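Monoglyceride lipase (Saccharomyces cerevisiae, PDB 4ZWN) hydrolyses monoacylglycerols to glycerol and free fatty acids, preferring monounsaturated substrates, and also breaks down fatty acid ethyl esters. Local coordinates at residues V29-P34 with H83-G88; K295-A300 with N314-D319; Y25-Q30 with K214-F219; R63-H68 with H122-N127. The protein carries 2 engineered substitutions. All coordinates share one frame; numbering follows the deposited sequence.

Contact 1 of 4, residues V29-P34 with H83-G88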
loop_
_atom_site.group_PDB
_atom_site.type_symbol
_atom_site.label_atom_id
_atom_site.label_comp_id
_atom_site.label_asym_id
_atom_site.label_seq_id
_atom_site.Cartn_x
_atom_site.Cartn_y
_atom_site.Cartn_z
ATOM N N VAL A 29 7.881 18.504 -3.856
ATOM C CA VAL A 29 7.509 18.399 -2.449
ATOM C C VAL A 29 7.439 19.793 -1.832
ATOM O O VAL A 29 8.325 20.619 -2.043
ATOM C CB VAL A 29 8.502 17.519 -1.663
ATOM C CG1 VAL A 29 8.076 17.400 -0.206
ATOM C CG2 VAL A 29 8.607 16.145 -2.302
ATOM N N GLN A 30 6.372 20.052 -1.080
ATOM C CA GLN A 30 6.130 21.379 -0.528
ATOM C C GLN A 30 6.609 21.511 0.913
ATOM O O GLN A 30 6.862 22.618 1.389
ATOM C CB GLN A 30 4.642 21.716 -0.615
ATOM C CG GLN A 30 4.072 21.552 -2.009
ATOM C CD GLN A 30 2.580 21.778 -2.053
ATOM O OE1 GLN A 30 2.042 22.590 -1.301
ATOM N NE2 GLN A 30 1.898 21.053 -2.933
ATOM N N THR A 31 6.732 20.384 1.608
ATOM C CA THR A 31 7.227 20.396 2.979
ATOM C C THR A 31 8.647 19.846 3.046
ATOM O O THR A 31 9.253 19.529 2.022
ATOM C CB THR A 31 6.322 19.582 3.924
ATOM O OG1 THR A 31 6.328 18.204 3.534
ATOM C CG2 THR A 31 4.902 20.113 3.887
ATOM N N THR A 32 9.173 19.736 4.261
ATOM C CA THR A 32 10.532 19.259 4.471
ATOM C C THR A 32 10.595 17.734 4.467
ATOM O O THR A 32 10.001 17.074 5.320
ATOM C CB THR A 32 11.108 19.784 5.799
ATOM O OG1 THR A 32 11.039 21.216 5.817
ATOM C CG2 THR A 32 12.554 19.342 5.966
ATOM N N VAL A 33 11.323 17.182 3.503
ATOM C CA VAL A 33 11.481 15.737 3.390
ATOM C C VAL A 33 12.269 15.182 4.574
ATOM O O VAL A 33 13.384 15.624 4.843
ATOM C CB VAL A 33 12.180 15.349 2.074
ATOM C CG1 VAL A 33 12.385 13.844 2.002
ATOM C CG2 VAL A 33 11.369 15.841 0.881
ATOM N N PRO A 34 11.676 14.215 5.293
ATOM C CA PRO A 34 12.262 13.586 6.484
ATOM C C PRO A 34 13.540 12.805 6.193
ATOM O O PRO A 34 13.805 12.400 5.060
ATOM C CB PRO A 34 11.158 12.636 6.961
ATOM C CG PRO A 34 9.903 13.197 6.387
ATOM C CD PRO A 34 10.295 13.764 5.061
ATOM N N HIS A 83 1.140 15.828 1.026
ATOM C CA HIS A 83 -0.211 16.376 1.133
ATOM C C HIS A 83 -0.828 16.094 2.500
ATOM O O HIS A 83 -1.543 16.932 3.045
ATOM C CB HIS A 83 -1.115 15.818 0.030
ATOM C CG HIS A 83 -0.902 16.451 -1.310
ATOM N ND1 HIS A 83 0.234 16.242 -2.062
ATOM C CD2 HIS A 83 -1.682 17.289 -2.035
ATOM C CE1 HIS A 83 0.145 16.921 -3.192
ATOM N NE2 HIS A 83 -1.008 17.564 -3.200
ATOM N N LEU A 84 -0.556 14.916 3.052
ATOM C CA LEU A 84 -1.042 14.584 4.388
ATOM C C LEU A 84 -0.426 15.506 5.435
ATOM O O LEU A 84 -1.098 15.931 6.374
ATOM C CB LEU A 84 -0.742 13.123 4.732
ATOM C CG LEU A 84 -1.619 12.059 4.070
ATOM C CD1 LEU A 84 -1.103 10.666 4.392
ATOM C CD2 LEU A 84 -3.067 12.206 4.511
ATOM N N SER A 85 0.857 15.812 5.264
ATOM C CA SER A 85 1.574 16.688 6.184
ATOM C C SER A 85 0.966 18.087 6.192
ATOM O O SER A 85 0.858 18.721 7.242
ATOM C CB SER A 85 3.057 16.758 5.810
ATOM O OG SER A 85 3.773 17.595 6.700
ATOM N N LEU A 86 0.562 18.555 5.013
ATOM C CA LEU A 86 -0.055 19.869 4.867
ATOM C C LEU A 86 -1.448 19.935 5.485
ATOM O O LEU A 86 -1.935 21.017 5.817
ATOM C CB LEU A 86 -0.136 20.258 3.388
ATOM C CG LEU A 86 1.183 20.594 2.693
ATOM C CD1 LEU A 86 0.972 20.750 1.201
ATOM C CD2 LEU A 86 1.782 21.858 3.280
ATOM N N ASN A 87 -2.091 18.780 5.636
ATOM C CA ASN A 87 -3.470 18.740 6.112
ATOM C C ASN A 87 -3.620 18.123 7.496
ATOM O O ASN A 87 -4.688 17.621 7.848
ATOM C CB ASN A 87 -4.344 17.988 5.113
ATOM C CG ASN A 87 -4.498 18.736 3.808
ATOM O OD1 ASN A 87 -5.420 19.537 3.644
ATOM N ND2 ASN A 87 -3.588 18.488 2.874
ATOM N N GLY A 88 -2.545 18.165 8.277
ATOM C CA GLY A 88 -2.604 17.798 9.679
ATOM C C GLY A 88 -2.531 16.315 9.979
ATOM O O GLY A 88 -3.077 15.862 10.985
#
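Thr31 turns its methyl CG2 opposite its own carbonyl carbon while OG1 sits between the backbone N and that carbonyl (chi1 64°), and this puts the methyl against Leu86 of the helix. Leu86 has CG beside its backbone N (chi1 -71°), which sets its branched end toward the 29-34 loop. Each branch finds its own partner. Leu86 CD2 lies 3.6 Å from Thr31 CG2, the two side chains running past one another in opposite senses. CD1 meets the amide end of Gln30, whose extended chain crosses that of Leu86 at about a right angle and brings OE1 to 3.3 Å from Leu86 CD1.

The residue before Leu86, Ser85, presents OG to the same threonine methyl, with Ser85 OG 3.9 Å from Thr31 CG2. The hydroxyls of Thr31 and Ser85 do not pair: Thr31 OG1 bonds to Asp82 and to Trp51, and Ser85 OG to the carbonyl of Pro52.

No hydrogen bond joins the two segments directly. The loop leading to strand 37-41 therefore meets the end of helix 78-86 through methyl groups, a hydroxyl and an amide at the protein surface. These contacts carry no directional bond, and it is Asp82, about one turn earlier on the same helix, that supplies bonds to both Thr31 OG1 and the backbone N-H of Gln30.

Contact 2 of 4, residues K295-A300 with N314-D319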
loop_
_atom_site.group_PDB
_atom_site.type_symbol
_atom_site.label_atom_id
_atom_site.label_comp_id
_atom_site.label_asym_id
_atom_site.label_seq_id
_atom_site.Cartn_x
_atom_site.Cartn_y
_atom_site.Cartn_z
ATOM N N LYS A 295 -14.917 3.602 -3.500
ATOM C CA LYS A 295 -14.932 4.703 -4.453
ATOM C C LYS A 295 -14.182 4.321 -5.725
ATOM O O LYS A 295 -13.015 3.927 -5.683
ATOM C CB LYS A 295 -14.324 5.969 -3.841
ATOM C CG LYS A 295 -15.234 6.690 -2.856
ATOM C CD LYS A 295 -14.644 8.032 -2.433
ATOM C CE LYS A 295 -15.548 8.755 -1.443
ATOM N NZ LYS A 295 -16.905 8.994 -2.011
ATOM N N LEU A 296 -14.871 4.424 -6.856
ATOM C CA LEU A 296 -14.267 4.162 -8.152
ATOM C C LEU A 296 -14.043 5.483 -8.868
ATOM O O LEU A 296 -14.906 6.362 -8.838
ATOM C CB LEU A 296 -15.152 3.234 -8.987
ATOM C CG LEU A 296 -15.342 1.823 -8.428
ATOM C CD1 LEU A 296 -16.318 1.028 -9.277
ATOM C CD2 LEU A 296 -14.004 1.110 -8.345
ATOM N N TYR A 297 -12.889 5.628 -9.511
ATOM C CA TYR A 297 -12.540 6.900 -10.136
ATOM C C TYR A 297 -12.396 6.783 -11.650
ATOM O O TYR A 297 -11.477 6.131 -12.144
ATOM C CB TYR A 297 -11.254 7.452 -9.521
ATOM C CG TYR A 297 -11.398 7.787 -8.055
ATOM C CD1 TYR A 297 -11.758 9.065 -7.648
ATOM C CD2 TYR A 297 -11.188 6.823 -7.078
ATOM C CE1 TYR A 297 -11.896 9.377 -6.308
ATOM C CE2 TYR A 297 -11.325 7.124 -5.736
ATOM C CZ TYR A 297 -11.680 8.403 -5.357
ATOM O OH TYR A 297 -11.817 8.710 -4.025
ATOM N N PRO A 298 -13.280 7.443 -12.362
ATOM C CA PRO A 298 -13.275 7.428 -13.815
ATOM C C PRO A 298 -12.067 8.099 -14.391
ATOM O O PRO A 298 -11.681 9.139 -13.948
ATOM C CB PRO A 298 -14.513 8.220 -14.155
ATOM C CG PRO A 298 -15.382 8.041 -12.992
ATOM C CD PRO A 298 -14.480 8.072 -11.832
ATOM N N GLY A 299 -11.466 7.472 -15.382
ATOM C CA GLY A 299 -10.277 7.985 -16.004
ATOM C C GLY A 299 -9.022 7.677 -15.256
ATOM O O GLY A 299 -7.953 8.011 -15.672
ATOM N N ALA A 300 -9.140 7.035 -14.121
ATOM C CA ALA A 300 -7.964 6.745 -13.348
ATOM C C ALA A 300 -7.512 5.327 -13.538
ATOM O O ALA A 300 -8.226 4.515 -13.994
ATOM C CB ALA A 300 -8.173 7.078 -11.901
ATOM N N ASN A 314 -5.686 14.774 -6.909
ATOM C CA ASN A 314 -6.433 15.727 -6.099
ATOM C C ASN A 314 -7.796 15.182 -5.699
ATOM O O ASN A 314 -8.180 15.259 -4.534
ATOM C CB ASN A 314 -6.594 17.055 -6.842
ATOM C CG ASN A 314 -5.283 17.806 -6.976
ATOM O OD1 ASN A 314 -4.379 17.651 -6.153
ATOM N ND2 ASN A 314 -5.171 18.622 -8.018
ATOM N N THR A 315 -8.515 14.624 -6.668
ATOM C CA THR A 315 -9.823 14.026 -6.418
ATOM C C THR A 315 -9.709 12.858 -5.443
ATOM O O THR A 315 -10.504 12.724 -4.508
ATOM C CB THR A 315 -10.472 13.526 -7.724
ATOM O OG1 THR A 315 -10.529 14.596 -8.678
ATOM C CG2 THR A 315 -11.876 13.000 -7.460
ATOM N N VAL A 316 -8.703 12.020 -5.669
ATOM C CA VAL A 316 -8.494 10.831 -4.855
ATOM C C VAL A 316 -8.049 11.186 -3.436
ATOM O O VAL A 316 -8.588 10.658 -2.462
ATOM C CB VAL A 316 -7.464 9.891 -5.516
ATOM C CG1 VAL A 316 -7.008 8.830 -4.550
ATOM C CG2 VAL A 316 -8.065 9.247 -6.761
ATOM N N PHE A 317 -7.084 12.095 -3.315
ATOM C CA PHE A 317 -6.572 12.479 -2.002
ATOM C C PHE A 317 -7.599 13.242 -1.170
ATOM O O PHE A 317 -7.671 13.067 0.048
ATOM C CB PHE A 317 -5.305 13.326 -2.128
ATOM C CG PHE A 317 -4.862 13.929 -0.824
ATOM C CD1 PHE A 317 -4.233 13.151 0.132
ATOM C CD2 PHE A 317 -5.094 15.267 -0.546
ATOM C CE1 PHE A 317 -3.832 13.700 1.338
ATOM C CE2 PHE A 317 -4.698 15.819 0.658
ATOM C CZ PHE A 317 -4.067 15.033 1.602
ATOM N N ASN A 318 -8.380 14.100 -1.820
ATOM C CA ASN A 318 -9.399 14.863 -1.109
ATOM C C ASN A 318 -10.439 13.957 -0.471
ATOM O O ASN A 318 -10.928 14.240 0.624
ATOM C CB ASN A 318 -10.082 15.864 -2.041
ATOM C CG ASN A 318 -9.210 17.061 -2.341
ATOM O OD1 ASN A 318 -8.233 17.323 -1.635
ATOM N ND2 ASN A 318 -9.557 17.800 -3.390
ATOM N N ASP A 319 -10.776 12.865 -1.148
ATOM C CA ASP A 319 -11.731 11.920 -0.589
ATOM C C ASP A 319 -11.133 11.242 0.638
ATOM O O ASP A 319 -11.820 11.026 1.635
ATOM C CB ASP A 319 -12.154 10.885 -1.633
ATOM C CG ASP A 319 -13.091 11.462 -2.678
ATOM O OD1 ASP A 319 -13.670 12.541 -2.425
ATOM O OD2 ASP A 319 -13.255 10.838 -3.749
#
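The ring of Tyr297 carries the methyl CG2 of Val316 over one face, almost centred: the carbon is 3.7 Å from the ring centroid and only 5° off the normal, a CH-pi contact. At the ring's edge, near its plane, lie two other groups of the helix. Thr315 CG2 stands 3.8 Å from Tyr297 CE1, and the carboxylate of Asp319 closes on the phenol end. There Tyr297 OH donates a hydrogen bond to Asp319 OD2, 2.6 Å away, received on the lone pair that points away from the other carboxylate oxygen. Ring and carboxylate planes differ by 32°.

Tyr297 sets CG beside its backbone N (chi1 -64°), which directs the ring from the strand toward the helix, and the bond to Asp319 fixes the position of its hydroxyl. Lys295, on the same side of the strand, brings its aliphatic chain to the carboxylate, with Lys295 CD 3.4 Å from Asp319 OD2. The lysine's ammonium is too distant for a salt bridge here and instead pairs with Glu293, although its charge probably still helps to stabilise the aspartate's negative charge.

Val316 also packs on Ile304 and Phe305, in the loop that follows His302, the probable charge-relay histidine. After the strand, a type II turn from Tyr297 to Ala300 leads the chain toward that residue. The last strand of the main sheet, 292-297, thus packs against helix 310-326, the two running nearly antiparallel in the short segments. This is the strand-loop-helix ending characteristic of the alpha/beta hydrolase fold, in whose intervening loop the catalytic histidine is usually found.

Contact 3 of 4, residues Y25-Q30 with K214-F219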
loop_
_atom_site.group_PDB
_atom_site.type_symbol
_atom_site.label_atom_id
_atom_site.label_comp_id
_atom_site.label_asym_id
_atom_site.label_seq_id
_atom_site.Cartn_x
_atom_site.Cartn_y
_atom_site.Cartn_z
ATOM N N TYR A 25 11.724 13.503 -11.003
ATOM C CA TYR A 25 10.492 13.288 -10.255
ATOM C C TYR A 25 9.548 14.464 -10.488
ATOM O O TYR A 25 9.833 15.584 -10.068
ATOM C CB TYR A 25 10.797 13.113 -8.764
ATOM C CG TYR A 25 9.604 12.741 -7.912
ATOM C CD1 TYR A 25 8.846 11.610 -8.190
ATOM C CD2 TYR A 25 9.249 13.510 -6.811
ATOM C CE1 TYR A 25 7.760 11.266 -7.405
ATOM C CE2 TYR A 25 8.168 13.174 -6.020
ATOM C CZ TYR A 25 7.427 12.053 -6.320
ATOM O OH TYR A 25 6.350 11.721 -5.531
ATOM N N PRO A 26 8.420 14.209 -11.170
ATOM C CA PRO A 26 7.496 15.253 -11.629
ATOM C C PRO A 26 6.903 16.093 -10.502
ATOM O O PRO A 26 6.525 17.239 -10.735
ATOM C CB PRO A 26 6.392 14.455 -12.337
ATOM C CG PRO A 26 7.032 13.158 -12.696
ATOM C CD PRO A 26 7.967 12.867 -11.568
ATOM N N TYR A 27 6.818 15.533 -9.301
ATOM C CA TYR A 27 6.171 16.232 -8.198
ATOM C C TYR A 27 7.166 17.040 -7.369
ATOM O O TYR A 27 8.262 16.572 -7.054
ATOM C CB TYR A 27 5.423 15.242 -7.300
ATOM C CG TYR A 27 4.797 15.889 -6.085
ATOM C CD1 TYR A 27 3.668 16.689 -6.202
ATOM C CD2 TYR A 27 5.335 15.697 -4.820
ATOM C CE1 TYR A 27 3.095 17.285 -5.095
ATOM C CE2 TYR A 27 4.770 16.286 -3.708
ATOM C CZ TYR A 27 3.652 17.078 -3.850
ATOM O OH TYR A 27 3.090 17.665 -2.739
ATOM N N LYS A 28 6.766 18.261 -7.028
ATOM C CA LYS A 28 7.562 19.140 -6.183
ATOM C C LYS A 28 7.067 19.065 -4.743
ATOM O O LYS A 28 5.957 19.503 -4.445
ATOM C CB LYS A 28 7.489 20.584 -6.688
ATOM C CG LYS A 28 7.901 20.780 -8.143
ATOM C CD LYS A 28 9.408 20.672 -8.311
ATOM C CE LYS A 28 9.884 21.424 -9.545
ATOM N NZ LYS A 28 11.371 21.422 -9.651
ATOM N N VAL A 29 7.881 18.504 -3.856
ATOM C CA VAL A 29 7.509 18.399 -2.449
ATOM C C VAL A 29 7.439 19.793 -1.832
ATOM O O VAL A 29 8.325 20.619 -2.043
ATOM C CB VAL A 29 8.502 17.519 -1.663
ATOM C CG1 VAL A 29 8.076 17.400 -0.206
ATOM C CG2 VAL A 29 8.607 16.145 -2.302
ATOM N N GLN A 30 6.372 20.052 -1.080
ATOM C CA GLN A 30 6.130 21.379 -0.528
ATOM C C GLN A 30 6.609 21.511 0.913
ATOM O O GLN A 30 6.862 22.618 1.389
ATOM C CB GLN A 30 4.642 21.716 -0.615
ATOM C CG GLN A 30 4.072 21.552 -2.009
ATOM C CD GLN A 30 2.580 21.778 -2.053
ATOM O OE1 GLN A 30 2.042 22.590 -1.301
ATOM N NE2 GLN A 30 1.898 21.053 -2.933
ATOM N N LYS A 214 2.191 10.706 -18.509
ATOM C CA LYS A 214 3.454 10.329 -19.136
ATOM C C LYS A 214 4.647 10.949 -18.420
ATOM O O LYS A 214 5.777 10.490 -18.571
ATOM C CB LYS A 214 3.457 10.736 -20.609
ATOM C CG LYS A 214 2.183 10.357 -21.341
ATOM C CD LYS A 214 2.374 10.388 -22.847
ATOM C CE LYS A 214 2.207 8.998 -23.440
ATOM N NZ LYS A 214 2.489 8.975 -24.902
ATOM N N ALA A 215 4.389 11.993 -17.641
ATOM C CA ALA A 215 5.436 12.623 -16.850
ATOM C C ALA A 215 5.955 11.654 -15.790
ATOM O O ALA A 215 7.162 11.456 -15.660
ATOM C CB ALA A 215 4.922 13.899 -16.205
ATOM N N TYR A 216 5.037 11.048 -15.039
ATOM C CA TYR A 216 5.410 10.062 -14.029
ATOM C C TYR A 216 5.863 8.755 -14.672
ATOM O O TYR A 216 6.656 8.013 -14.094
ATOM C CB TYR A 216 4.249 9.790 -13.074
ATOM C CG TYR A 216 3.986 10.898 -12.082
ATOM C CD1 TYR A 216 4.740 11.011 -10.920
ATOM C CD2 TYR A 216 2.976 11.823 -12.299
ATOM C CE1 TYR A 216 4.499 12.021 -10.008
ATOM C CE2 TYR A 216 2.729 12.834 -11.396
ATOM C CZ TYR A 216 3.493 12.929 -10.253
ATOM O OH TYR A 216 3.249 13.938 -9.350
ATOM N N ARG A 217 5.341 8.471 -15.861
ATOM C CA ARG A 217 5.776 7.307 -16.623
ATOM C C ARG A 217 7.269 7.385 -16.930
ATOM O O ARG A 217 8.008 6.419 -16.730
ATOM C CB ARG A 217 4.984 7.190 -17.924
ATOM C CG ARG A 217 3.918 6.115 -17.920
ATOM C CD ARG A 217 3.277 5.994 -19.294
ATOM N NE ARG A 217 1.858 6.329 -19.266
ATOM C CZ ARG A 217 1.100 6.456 -20.349
ATOM N NH1 ARG A 217 1.626 6.281 -21.554
ATOM N NH2 ARG A 217 -0.185 6.761 -20.229
ATOM N N ALA A 218 7.703 8.546 -17.415
ATOM C CA ALA A 218 9.100 8.758 -17.777
ATOM C C ALA A 218 10.010 8.623 -16.564
ATOM O O ALA A 218 11.083 8.025 -16.644
ATOM C CB ALA A 218 9.276 10.120 -18.423
ATOM N N PHE A 219 9.574 9.182 -15.439
ATOM C CA PHE A 219 10.322 9.083 -14.192
ATOM C C PHE A 219 10.475 7.636 -13.735
ATOM O O PHE A 219 11.573 7.195 -13.399
ATOM C CB PHE A 219 9.640 9.900 -13.093
ATOM C CG PHE A 219 9.968 9.434 -11.702
ATOM C CD1 PHE A 219 11.187 9.743 -11.122
ATOM C CD2 PHE A 219 9.054 8.686 -10.971
ATOM C CE1 PHE A 219 11.492 9.315 -9.843
ATOM C CE2 PHE A 219 9.354 8.256 -9.693
ATOM C CZ PHE A 219 10.573 8.570 -9.127
#
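Pro26 is the knob of this contact, packed over the ring of Tyr216 and against the CB of Phe219, two residues that stand three positions, about one turn, apart on the helix. Its CG rests over one face of the Tyr216 ring, 3.8 Å from the centroid and 20° off the normal, in a CH-pi contact displaced toward the rim. The same carbon lies against the helix backbone at the carbonyl of Ala215, while Pro26 CD fits beside Phe219 CB at 3.7 Å.

Next to the proline, Tyr25 supplies a second bump. With CG anti to the backbone N (chi1 -174°), its ring turns an edge to the face of Phe219; Tyr25 CD1 lies 3.6 Å from Phe219 CZ. This is an edge-to-face pair, with ring planes at 61° and centroids 5.0 Å apart. Tyr27, whose ring has Tyr25 CE2 at its edge, reaches Tyr216 through its CB: Tyr27 CB touches Tyr216 OH at 3.3 Å, the two tyrosine side chains lying alongside and pointing the same way.

No hydrogen bond crosses between the segments. Tyr27 OH is held by Asp82 and the Tyr25 ring receives Lys75 in a cation-pi contact, so the row also contacts helix 78-86 and the loop before it. The N-terminal arm is thereby packed against the first turns of helix 214-222, which belongs to the region inserted between strands 165-169 and 264-269 of the main sheet, the usual location of the cap in alpha/beta hydrolases such as monoglyceride lipases.

Contact 4 of 4, residues R63-H68 with H122-N127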
loop_
_atom_site.group_PDB
_atom_site.type_symbol
_atom_site.label_atom_id
_atom_site.label_comp_id
_atom_site.label_asym_id
_atom_site.label_seq_id
_atom_site.Cartn_x
_atom_site.Cartn_y
_atom_site.Cartn_z
ATOM N N ARG A 63 -2.159 9.789 12.613
ATOM C CA ARG A 63 -1.022 9.286 11.846
ATOM C C ARG A 63 -1.458 8.166 10.904
ATOM O O ARG A 63 -2.268 7.314 11.276
ATOM C CB ARG A 63 0.085 8.790 12.779
ATOM C CG ARG A 63 1.346 8.336 12.053
ATOM C CD ARG A 63 2.401 7.824 13.016
ATOM N NE ARG A 63 2.815 8.847 13.970
ATOM C CZ ARG A 63 3.862 8.732 14.780
ATOM N NH1 ARG A 63 4.609 7.637 14.747
ATOM N NH2 ARG A 63 4.167 9.714 15.621
ATOM N N VAL A 64 -0.922 8.168 9.686
ATOM C CA VAL A 64 -1.236 7.117 8.724
ATOM C C VAL A 64 -0.015 6.254 8.409
ATOM O O VAL A 64 1.025 6.758 7.988
ATOM C CB VAL A 64 -1.787 7.694 7.401
ATOM C CG1 VAL A 64 -2.386 6.583 6.560
ATOM C CG2 VAL A 64 -2.833 8.766 7.673
ATOM N N LEU A 65 -0.157 4.949 8.622
ATOM C CA LEU A 65 0.878 3.978 8.287
ATOM C C LEU A 65 0.731 3.550 6.825
ATOM O O LEU A 65 -0.296 2.996 6.433
ATOM C CB LEU A 65 0.786 2.760 9.211
ATOM C CG LEU A 65 2.051 1.972 9.576
ATOM C CD1 LEU A 65 1.686 0.758 10.415
ATOM C CD2 LEU A 65 2.849 1.552 8.354
ATOM N N LEU A 66 1.761 3.792 6.022
ATOM C CA LEU A 66 1.682 3.479 4.600
ATOM C C LEU A 66 2.392 2.171 4.253
ATOM O O LEU A 66 3.588 2.013 4.497
ATOM C CB LEU A 66 2.264 4.626 3.772
ATOM C CG LEU A 66 1.736 6.032 4.075
ATOM C CD1 LEU A 66 2.222 7.018 3.032
ATOM C CD2 LEU A 66 0.222 6.052 4.147
ATOM N N ILE A 67 1.639 1.235 3.685
ATOM C CA ILE A 67 2.196 -0.025 3.210
ATOM C C ILE A 67 2.326 0.012 1.691
ATOM O O ILE A 67 1.326 -0.082 0.976
ATOM C CB ILE A 67 1.327 -1.227 3.619
ATOM C CG1 ILE A 67 0.972 -1.151 5.103
ATOM C CG2 ILE A 67 2.041 -2.535 3.297
ATOM C CD1 ILE A 67 0.048 -2.251 5.566
ATOM N N HIS A 68 3.555 0.151 1.200
ATOM C CA HIS A 68 3.787 0.303 -0.234
ATOM C C HIS A 68 3.507 -0.986 -0.997
ATOM O O HIS A 68 3.372 -2.060 -0.405
ATOM C CB HIS A 68 5.221 0.778 -0.510
ATOM C CG HIS A 68 6.279 -0.245 -0.209
ATOM N ND1 HIS A 68 6.551 -1.303 -1.048
ATOM C CD2 HIS A 68 7.143 -0.352 0.826
ATOM C CE1 HIS A 68 7.531 -2.028 -0.537
ATOM N NE2 HIS A 68 7.909 -1.471 0.603
ATOM N N HIS A 122 5.710 -5.328 13.979
ATOM C CA HIS A 122 6.776 -4.584 14.641
ATOM C C HIS A 122 6.614 -3.076 14.479
ATOM O O HIS A 122 6.790 -2.322 15.436
ATOM C CB HIS A 122 8.144 -5.003 14.104
ATOM C CG HIS A 122 9.262 -4.122 14.568
ATOM N ND1 HIS A 122 9.823 -4.231 15.823
ATOM C CD2 HIS A 122 9.903 -3.098 13.957
ATOM C CE1 HIS A 122 10.772 -3.322 15.958
ATOM N NE2 HIS A 122 10.840 -2.620 14.841
ATOM N N PHE A 123 6.289 -2.644 13.265
ATOM C CA PHE A 123 6.181 -1.221 12.967
ATOM C C PHE A 123 4.822 -0.661 13.355
ATOM O O PHE A 123 4.676 0.545 13.551
ATOM C CB PHE A 123 6.453 -0.963 11.486
ATOM C CG PHE A 123 7.891 -1.135 11.105
ATOM C CD1 PHE A 123 8.822 -0.153 11.408
ATOM C CD2 PHE A 123 8.319 -2.280 10.454
ATOM C CE1 PHE A 123 10.150 -0.307 11.065
ATOM C CE2 PHE A 123 9.646 -2.442 10.108
ATOM C CZ PHE A 123 10.563 -1.453 10.414
ATOM N N VAL A 124 3.832 -1.538 13.464
ATOM C CA VAL A 124 2.534 -1.143 13.993
ATOM C C VAL A 124 2.692 -0.780 15.464
ATOM O O VAL A 124 2.256 0.284 15.902
ATOM C CB VAL A 124 1.478 -2.259 13.833
ATOM C CG1 VAL A 124 0.303 -2.022 14.767
ATOM C CG2 VAL A 124 1.008 -2.344 12.392
ATOM N N GLU A 125 3.341 -1.664 16.217
ATOM C CA GLU A 125 3.546 -1.450 17.645
ATOM C C GLU A 125 4.442 -0.250 17.928
ATOM O O GLU A 125 4.283 0.423 18.945
ATOM C CB GLU A 125 4.136 -2.703 18.284
ATOM C CG GLU A 125 3.196 -3.888 18.260
ATOM C CD GLU A 125 3.849 -5.151 18.769
ATOM O OE1 GLU A 125 5.072 -5.124 19.020
ATOM O OE2 GLU A 125 3.139 -6.170 18.917
ATOM N N LYS A 126 5.384 0.011 17.026
ATOM C CA LYS A 126 6.265 1.167 17.146
ATOM C C LYS A 126 5.468 2.462 17.051
ATOM O O LYS A 126 5.611 3.357 17.886
ATOM C CB LYS A 126 7.344 1.135 16.061
ATOM C CG LYS A 126 8.286 2.334 16.066
ATOM C CD LYS A 126 9.226 2.292 14.864
ATOM C CE LYS A 126 10.477 3.139 15.080
ATOM N NZ LYS A 126 10.191 4.598 15.155
ATOM N N ASN A 127 4.626 2.552 16.027
ATOM C CA ASN A 127 3.796 3.732 15.824
ATOM C C ASN A 127 2.702 3.840 16.876
ATOM O O ASN A 127 2.345 4.938 17.301
ATOM C CB ASN A 127 3.180 3.717 14.426
ATOM C CG ASN A 127 4.184 4.061 13.348
ATOM O OD1 ASN A 127 4.463 5.232 13.102
ATOM N ND2 ASN A 127 4.731 3.040 12.699
#
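Arg63 and Asn127 meet at about a right angle, the guanidinium and amide planes 87° apart. The amide oxygen lies at the edge of the guanidinium, in its plane, and Arg63 NH1 donates to Asn127 OD1 at 2.9 Å with an N-H...O angle of 162°. From the carbonyl's side the donor is tilted out of plane by 23°. Arg63 leaves the strand extended and then bends at chi3, which carries NH1 across to the helix and places Arg63 CD 3.3 Å from Asn127 OD1.

The other half of the amide turns back into the helix: Asn127 ND2 donates to Phe123 O at 2.6 Å. That carbonyl also accepts the backbone N-H of Asn127, and the two donors approach from opposite faces of its plane. With both ends engaged, the amide's rotation is fixed. The arginine is further gripped by Glu90 through NE and by Glu130 through NH1, so its buried charge is probably balanced by these carboxylates.

Further along the strand, Leu65 crosses Val124 at about a right angle, Leu65 CD1 touching Val124 CG2 at 3.7 Å. Val124 packs also on Met140 of the adjoining strand.

Strand 62-67 lies among the central strands of the sheet, and helix 113-134 covers it, running nearly antiparallel to it in the short segments. Such a helix, leading to the strand 138-143 that runs into the GXSXG motif of the probable nucleophile, is part of the alternating strand-helix core of the alpha/beta hydrolase fold.

Overall arrangement
Contact 4 is the buried one, holding a central strand to a covering helix through a charged and amide network beside a leucine-valine contact. Contact 2 repeats that strand-helix pairing at the sheet's last strand, partly buried, with an aromatic ring and a carboxylate. Contacts 1 and 3 both fasten the N-terminal arm, sharing Val29 and Gln30, and lack direct hydrogen bonds: the first is a methyl-rich surface patch, the second a partly buried aromatic cluster. Helix 78-86 connects them: His83 touches Tyr27 of contact 3 and Phe317 of contact 2, while Leu84 reaches Val64 of contact 4. Contacts 3 and 4 are the farthest apart, about 25 Å between centres.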